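Local coordinates for protein putative NAD dependent dehydrogenase (Micromonospora echinospora, PDB 6NOR) that binds NAD through a Rossmann-fold domain and is thought to act as an NAD-dependent oxidoreductase in gentamicin biosynthesis, at residues T75-A80 with A103-A108; E156-R161 with G270-D275. All coordinates share one frame; numbering follows the deposited sequence.

Contact 1: T75-A80 with A103-A108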
ATOM      1  N   THR A  75     -24.001 -36.837  21.901  1.00 26.96           N
ATOM      2  CA  THR A  75     -23.189 -36.240  22.940  1.00 25.83           C
ATOM      3  C   THR A  75     -22.134 -37.232  23.371  1.00 25.62           C
ATOM      4  O   THR A  75     -21.288 -36.935  24.196  1.00 32.37           O
ATOM      5  CB  THR A  75     -24.034 -35.810  24.151  1.00 24.66           C
ATOM      6  OG1 THR A  75     -24.776 -36.931  24.627  1.00 27.35           O
ATOM      7  CG2 THR A  75     -25.008 -34.726  23.758  1.00 23.59           C
ATOM      8  N   THR A  76     -22.168 -38.408  22.773  1.00 26.44           N
ATOM      9  CA  THR A  76     -21.270 -39.494  23.130  1.00 27.94           C
ATOM     10  C   THR A  76     -20.405 -39.875  21.952  1.00 29.50           C
ATOM     11  O   THR A  76     -20.903 -40.390  20.961  1.00 33.78           O
ATOM     12  CB  THR A  76     -22.050 -40.756  23.575  1.00 34.34           C
ATOM     13  OG1 THR A  76     -23.047 -40.402  24.534  1.00 38.45           O
ATOM     14  CG2 THR A  76     -21.119 -41.789  24.162  1.00 34.77           C
ATOM     15  N   LEU A  77     -19.107 -39.651  22.073  1.00 29.70           N
ATOM     16  CA  LEU A  77     -18.162 -40.042  21.041  1.00 29.56           C
ATOM     17  C   LEU A  77     -18.314 -41.514  20.654  1.00 36.39           C
ATOM     18  O   LEU A  77     -18.101 -41.891  19.508  1.00 39.59           O
ATOM     19  CB  LEU A  77     -16.726 -39.753  21.508  1.00 27.00           C
ATOM     20  CG  LEU A  77     -15.642 -40.121  20.499  1.00 28.51           C
ATOM     21  CD1 LEU A  77     -15.814 -39.296  19.233  1.00 25.71           C
ATOM     22  CD2 LEU A  77     -14.247 -39.933  21.074  1.00 29.31           C
ATOM     23  N   ASP A  78     -18.712 -42.342  21.611  1.00 39.07           N
ATOM     24  CA  ASP A  78     -18.795 -43.777  21.384  1.00 39.15           C
ATOM     25  C   ASP A  78     -19.922 -44.165  20.447  1.00 29.62           C
ATOM     26  O   ASP A  78     -19.830 -45.176  19.761  1.00 27.22           O
ATOM     27  CB  ASP A  78     -18.951 -44.513  22.713  1.00 49.44           C
ATOM     28  CG  ASP A  78     -17.614 -44.905  23.317  1.00 61.12           C
ATOM     29  OD1 ASP A  78     -16.690 -45.235  22.540  1.00 67.21           O
ATOM     30  OD2 ASP A  78     -17.480 -44.874  24.560  1.00 64.75           O
ATOM     31  N   GLU A  79     -20.982 -43.370  20.418  1.00 29.39           N
ATOM     32  CA  GLU A  79     -22.082 -43.657  19.521  1.00 32.98           C
ATOM     33  C   GLU A  79     -21.610 -43.518  18.067  1.00 32.69           C
ATOM     34  O   GLU A  79     -21.883 -44.377  17.232  1.00 36.31           O
ATOM     35  CB  GLU A  79     -23.271 -42.741  19.808  1.00 34.17           C
ATOM     36  CG  GLU A  79     -24.507 -43.112  19.019  1.00 38.25           C
ATOM     37  CD  GLU A  79     -25.749 -42.365  19.457  1.00 44.98           C
ATOM     38  OE1 GLU A  79     -26.842 -42.689  18.955  1.00 51.81           O
ATOM     39  OE2 GLU A  79     -25.641 -41.452  20.295  1.00 46.26           O
ATOM     40  N   ALA A  80     -20.862 -42.456  17.784  1.00 30.23           N
ATOM     41  CA  ALA A  80     -20.345 -42.215  16.443  1.00 27.29           C
ATOM     42  C   ALA A  80     -19.313 -43.254  16.052  1.00 28.55           C
ATOM     43  O   ALA A  80     -19.203 -43.613  14.884  1.00 32.97           O
ATOM     44  CB  ALA A  80     -19.733 -40.810  16.343  1.00 25.41           C
ATOM     45  N   ALA A 103      -6.859 -40.037  21.126  1.00 22.32           N
ATOM     46  CA  ALA A 103      -6.329 -41.343  21.524  1.00 24.63           C
ATOM     47  C   ALA A 103      -7.411 -42.416  21.390  1.00 18.39           C
ATOM     48  O   ALA A 103      -7.145 -43.535  20.987  1.00 18.43           O
ATOM     49  CB  ALA A 103      -5.802 -41.305  22.940  1.00 18.33           C
ATOM     50  N   GLN A 104      -8.637 -42.050  21.722  1.00 18.42           N
ATOM     51  CA  GLN A 104      -9.762 -42.975  21.622  1.00 26.96           C
ATOM     52  C   GLN A 104     -10.172 -43.222  20.155  1.00 24.34           C
ATOM     53  O   GLN A 104     -10.520 -44.334  19.782  1.00 25.53           O
ATOM     54  CB  GLN A 104     -10.938 -42.438  22.419  1.00 31.81           C
ATOM     55  CG  GLN A 104     -12.140 -43.344  22.447  1.00 41.55           C
ATOM     56  CD  GLN A 104     -13.310 -42.718  23.175  1.00 48.48           C
ATOM     57  OE1 GLN A 104     -13.152 -41.730  23.906  1.00 46.95           O
ATOM     58  NE2 GLN A 104     -14.497 -43.286  22.976  1.00 45.11           N
ATOM     59  N   VAL A 105     -10.117 -42.185  19.330  1.00 18.41           N
ATOM     60  CA  VAL A 105     -10.423 -42.321  17.912  1.00 18.39           C
ATOM     61  C   VAL A 105      -9.413 -43.224  17.227  1.00 20.86           C
ATOM     62  O   VAL A 105      -9.759 -44.061  16.414  1.00 27.10           O
ATOM     63  CB  VAL A 105     -10.434 -40.945  17.205  1.00 18.86           C
ATOM     64  CG1 VAL A 105     -10.480 -41.110  15.700  1.00 18.75           C
ATOM     65  CG2 VAL A 105     -11.615 -40.118  17.687  1.00 18.30           C
ATOM     66  N   ILE A 106      -8.149 -43.041  17.572  1.00 21.86           N
ATOM     67  CA  ILE A 106      -7.081 -43.842  17.031  1.00 18.34           C
ATOM     68  C   ILE A 106      -7.186 -45.291  17.496  1.00 23.66           C
ATOM     69  O   ILE A 106      -6.978 -46.207  16.727  1.00 18.49           O
ATOM     70  CB  ILE A 106      -5.725 -43.250  17.425  1.00 18.60           C
ATOM     71  CG1 ILE A 106      -5.469 -41.988  16.591  1.00 23.56           C
ATOM     72  CG2 ILE A 106      -4.607 -44.257  17.232  1.00 18.29           C
ATOM     73  CD1 ILE A 106      -4.291 -41.177  17.062  1.00 18.11           C
ATOM     74  N   ALA A 107      -7.529 -45.492  18.758  1.00 28.75           N
ATOM     75  CA  ALA A 107      -7.614 -46.841  19.302  1.00 25.62           C
ATOM     76  C   ALA A 107      -8.764 -47.616  18.647  1.00 28.51           C
ATOM     77  O   ALA A 107      -8.706 -48.836  18.513  1.00 28.77           O
ATOM     78  CB  ALA A 107      -7.781 -46.793  20.806  1.00 18.67           C
ATOM     79  N   ALA A 108      -9.786 -46.890  18.205  1.00 27.68           N
ATOM     80  CA  ALA A 108     -10.939 -47.485  17.533  1.00 18.77           C
ATOM     81  C   ALA A 108     -10.657 -47.677  16.054  1.00 27.86           C
ATOM     82  O   ALA A 108     -11.539 -48.056  15.289  1.00 28.75           O
ATOM     83  CB  ALA A 108     -12.179 -46.616  17.724  1.00 18.76           C
TER
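Leu77 and Val105, in the NAD-binding Rossmann domain, are the residues whose CA atoms come nearest between the segments 75-80 and 103-108, 8.7 Å apart. Residues 77-80 open the short helix 77-81, which follows the sheet's edge strand 72-74, while 103-107 form the last turn or so of helix 98-107, which leads to strand 111-114. At this spacing the backbones stay apart and side chains span the gap. Leu77 and Gln104 reach for each other from opposite directions. Gln104 can do so because its chain is extended, with CG anti to the backbone N (chi1 -177°); its terminal amide then lies against the leucine, whose CD2 is 3.6 Å from Gln104 CD. Leucine suits this partly exposed place: the same methyl also meets the buried valine, Leu77 CD2 to Val105 CG2 being 4.3 Å, and Val105 in turn packs on Val112 of strand 111-114. A bound NAD lies about 7 Å from the Leu77 side chain. Asp78, an acidic residue suited to its exposed position beside the amide, crosses the glutamine at about a right angle. Its carboxylate plane is turned 55° from the amide plane, and Asp78 OD1 comes within 3.0 Å of Gln104 NE2.

Contact 2: E156-R161 with G270-D275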
ATOM      1  N   GLU A 156       7.380 -20.736  -2.265  1.00 21.04           N
ATOM      2  CA  GLU A 156       8.087 -21.076  -3.501  1.00 23.81           C
ATOM      3  C   GLU A 156       9.166 -20.049  -3.878  1.00 22.55           C
ATOM      4  O   GLU A 156      10.267 -20.427  -4.272  1.00 22.67           O
ATOM      5  CB  GLU A 156       7.081 -21.227  -4.646  1.00 33.75           C
ATOM      6  CG  GLU A 156       7.692 -21.511  -5.999  1.00 50.62           C
ATOM      7  CD  GLU A 156       6.688 -21.362  -7.136  1.00 65.01           C
ATOM      8  OE1 GLU A 156       7.078 -21.560  -8.308  1.00 73.46           O
ATOM      9  OE2 GLU A 156       5.509 -21.044  -6.858  1.00 69.75           O
ATOM     10  N   LEU A 157       8.862 -18.756  -3.745  1.00 17.52           N
ATOM     11  CA  LEU A 157       9.867 -17.708  -4.002  1.00 18.75           C
ATOM     12  C   LEU A 157      10.922 -17.671  -2.925  1.00 17.61           C
ATOM     13  O   LEU A 157      12.056 -17.324  -3.191  1.00 17.66           O
ATOM     14  CB  LEU A 157       9.231 -16.308  -4.108  1.00 17.60           C
ATOM     15  CG  LEU A 157       8.099 -16.209  -5.130  1.00 23.28           C
ATOM     16  CD1 LEU A 157       7.483 -14.854  -5.147  1.00 17.59           C
ATOM     17  CD2 LEU A 157       8.601 -16.579  -6.494  1.00 22.69           C
ATOM     18  N   ALA A 158      10.543 -17.994  -1.694  1.00 19.38           N
ATOM     19  CA  ALA A 158      11.514 -17.975  -0.606  1.00 20.08           C
ATOM     20  C   ALA A 158      12.507 -19.129  -0.733  1.00 22.03           C
ATOM     21  O   ALA A 158      13.492 -19.200  -0.007  1.00 24.52           O
ATOM     22  CB  ALA A 158      10.808 -18.023   0.752  1.00 19.16           C
ATOM     23  N   ALA A 159      12.248 -20.035  -1.662  1.00 21.10           N
ATOM     24  CA  ALA A 159      13.103 -21.190  -1.811  1.00 23.48           C
ATOM     25  C   ALA A 159      14.036 -21.005  -3.004  1.00 25.56           C
ATOM     26  O   ALA A 159      14.815 -21.882  -3.334  1.00 26.13           O
ATOM     27  CB  ALA A 159      12.255 -22.462  -1.955  1.00 17.52           C
ATOM     28  N   ASP A 160      13.955 -19.845  -3.644  1.00 29.38           N
ATOM     29  CA  ASP A 160      14.863 -19.517  -4.733  1.00 25.14           C
ATOM     30  C   ASP A 160      16.197 -19.062  -4.135  1.00 25.18           C
ATOM     31  O   ASP A 160      16.324 -17.951  -3.649  1.00 24.74           O
ATOM     32  CB  ASP A 160      14.244 -18.446  -5.627  1.00 26.97           C
ATOM     33  CG  ASP A 160      15.020 -18.233  -6.915  1.00 33.16           C
ATOM     34  OD1 ASP A 160      16.264 -18.306  -6.879  1.00 36.24           O
ATOM     35  OD2 ASP A 160      14.382 -17.982  -7.958  1.00 35.67           O
ATOM     36  N   ARG A 161      17.186 -19.940  -4.142  1.00 24.74           N
ATOM     37  CA  ARG A 161      18.423 -19.649  -3.443  1.00 22.33           C
ATOM     38  C   ARG A 161      19.280 -18.655  -4.188  1.00 22.54           C
ATOM     39  O   ARG A 161      19.942 -17.834  -3.579  1.00 25.45           O
ATOM     40  CB  ARG A 161      19.204 -20.931  -3.197  1.00 30.74           C
ATOM     41  CG  ARG A 161      18.327 -22.104  -2.841  1.00 41.72           C
ATOM     42  CD  ARG A 161      19.111 -23.160  -2.108  1.00 50.56           C
ATOM     43  NE  ARG A 161      19.803 -22.584  -0.960  1.00 62.43           N
ATOM     44  CZ  ARG A 161      20.619 -23.265  -0.163  1.00 73.00           C
ATOM     45  NH1 ARG A 161      20.844 -24.553  -0.394  1.00 76.91           N
ATOM     46  NH2 ARG A 161      21.207 -22.661   0.864  1.00 73.16           N
ATOM     47  N   GLY A 270      18.077 -10.954  -1.522  1.00 18.23           N
ATOM     48  CA  GLY A 270      16.668 -10.710  -1.781  1.00 18.18           C
ATOM     49  C   GLY A 270      15.761 -10.918  -0.580  1.00 18.13           C
ATOM     50  O   GLY A 270      16.227 -11.278   0.492  1.00 18.15           O
ATOM     51  N   LEU A 271      14.464 -10.678  -0.765  1.00 18.09           N
ATOM     52  CA  LEU A 271      13.493 -10.876   0.299  1.00 18.05           C
ATOM     53  C   LEU A 271      12.124 -11.223  -0.252  1.00 17.97           C
ATOM     54  O   LEU A 271      11.823 -10.942  -1.404  1.00 22.41           O
ATOM     55  CB  LEU A 271      13.402  -9.630   1.188  1.00 18.14           C
ATOM     56  CG  LEU A 271      12.892  -8.318   0.583  1.00 18.19           C
ATOM     57  CD1 LEU A 271      11.373  -8.226   0.620  1.00 18.13           C
ATOM     58  CD2 LEU A 271      13.534  -7.121   1.283  1.00 18.32           C
ATOM     59  N   VAL A 272      11.297 -11.850   0.580  1.00 17.91           N
ATOM     60  CA  VAL A 272       9.933 -12.169   0.209  1.00 17.84           C
ATOM     61  C   VAL A 272       8.999 -11.840   1.371  1.00 19.70           C
ATOM     62  O   VAL A 272       9.305 -12.158   2.500  1.00 17.86           O
ATOM     63  CB  VAL A 272       9.775 -13.651  -0.180  1.00 17.76           C
ATOM     64  CG1 VAL A 272       8.348 -13.938  -0.615  1.00 17.69           C
ATOM     65  CG2 VAL A 272      10.716 -14.022  -1.286  1.00 22.19           C
ATOM     66  N   THR A 273       7.878 -11.174   1.097  1.00 17.83           N
ATOM     67  CA  THR A 273       6.877 -10.908   2.125  1.00 17.83           C
ATOM     68  C   THR A 273       5.507 -11.228   1.603  1.00 20.34           C
ATOM     69  O   THR A 273       5.289 -11.241   0.396  1.00 23.97           O
ATOM     70  CB  THR A 273       6.858  -9.428   2.631  1.00 21.73           C
ATOM     71  OG1 THR A 273       6.343  -8.567   1.614  1.00 24.53           O
ATOM     72  CG2 THR A 273       8.249  -8.950   3.090  1.00 20.47           C
ATOM     73  N   ALA A 274       4.584 -11.493   2.518  1.00 17.74           N
ATOM     74  CA  ALA A 274       3.218 -11.808   2.147  1.00 17.67           C
ATOM     75  C   ALA A 274       2.303 -11.409   3.284  1.00 18.64           C
ATOM     76  O   ALA A 274       2.640 -11.551   4.446  1.00 18.31           O
ATOM     77  CB  ALA A 274       3.062 -13.283   1.807  1.00 17.60           C
ATOM     78  N   ASP A 275       1.144 -10.892   2.922  1.00 19.51           N
ATOM     79  CA  ASP A 275       0.195 -10.347   3.862  1.00 17.69           C
ATOM     80  C   ASP A 275      -1.173 -10.941   3.576  1.00 17.62           C
ATOM     81  O   ASP A 275      -1.751 -10.704   2.514  1.00 28.11           O
ATOM     82  CB  ASP A 275       0.183  -8.819   3.734  1.00 30.44           C
ATOM     83  CG  ASP A 275      -0.609  -8.136   4.811  1.00 40.28           C
ATOM     84  OD1 ASP A 275      -1.624  -8.699   5.273  1.00 44.83           O
ATOM     85  OD2 ASP A 275      -0.224  -7.005   5.181  1.00 44.93           O
TER
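Val272 directs one methyl, CG2, at Leu157 and Ala158, in the C-terminal domain of this GFO/IDH/MocA-family protein. The valine holds CG1 anti to its backbone N (chi1 -178°), which places CG2 beside that N and close to Leu157 and Ala158. The bonds from CA to CB of Leu157 and Val272 each point toward the opposing segment, so Leu157 CB faces Val272 CG2 at 3.9 Å and the leucine meets the strand with the base of its side chain. Ala158 meets the same methyl from the side, its CB 4.5 Å and its backbone N 4.0 Å from Val272 CG2. Small Ala158 lets the chain pass close to the strand, its CA only 6.1 Å from Val272 CA, and branched valine suits an extended strand while giving a compact apolar surface. All three residues are buried, and the side chains that meet are all apolar. A type I turn runs from Leu157 to Asp160, with a 3.2 Å hydrogen bond from Asp160 N to Leu157 O. Asp160 then caps the next helix, 161-164, through Ala163 N. Strand 270-275 pairs with 260-267 and also with an antiparallel strand of a second subunit, while helix 149-157 also brings Ala154 against Val272.

Both contacts involve the end of a helix, but they belong to different domains and share no element; their centres are 43 Å apart, on opposite sides of the chain's centre. Contact 1 is helix against helix in the nucleotide-binding domain, partly buried, and mixes an apolar patch with a polar fringe of amide and carboxylate, as befits a place where an exposed and two partly exposed residues border a buried one. Contact 2 sets a helix end and turn against a strand; its touching residues are all buried and its side-chain contacts are apolar. Other subunits leave the segments of contact 1 untouched, whereas the strand of contact 2 continues its sheet into a second subunit.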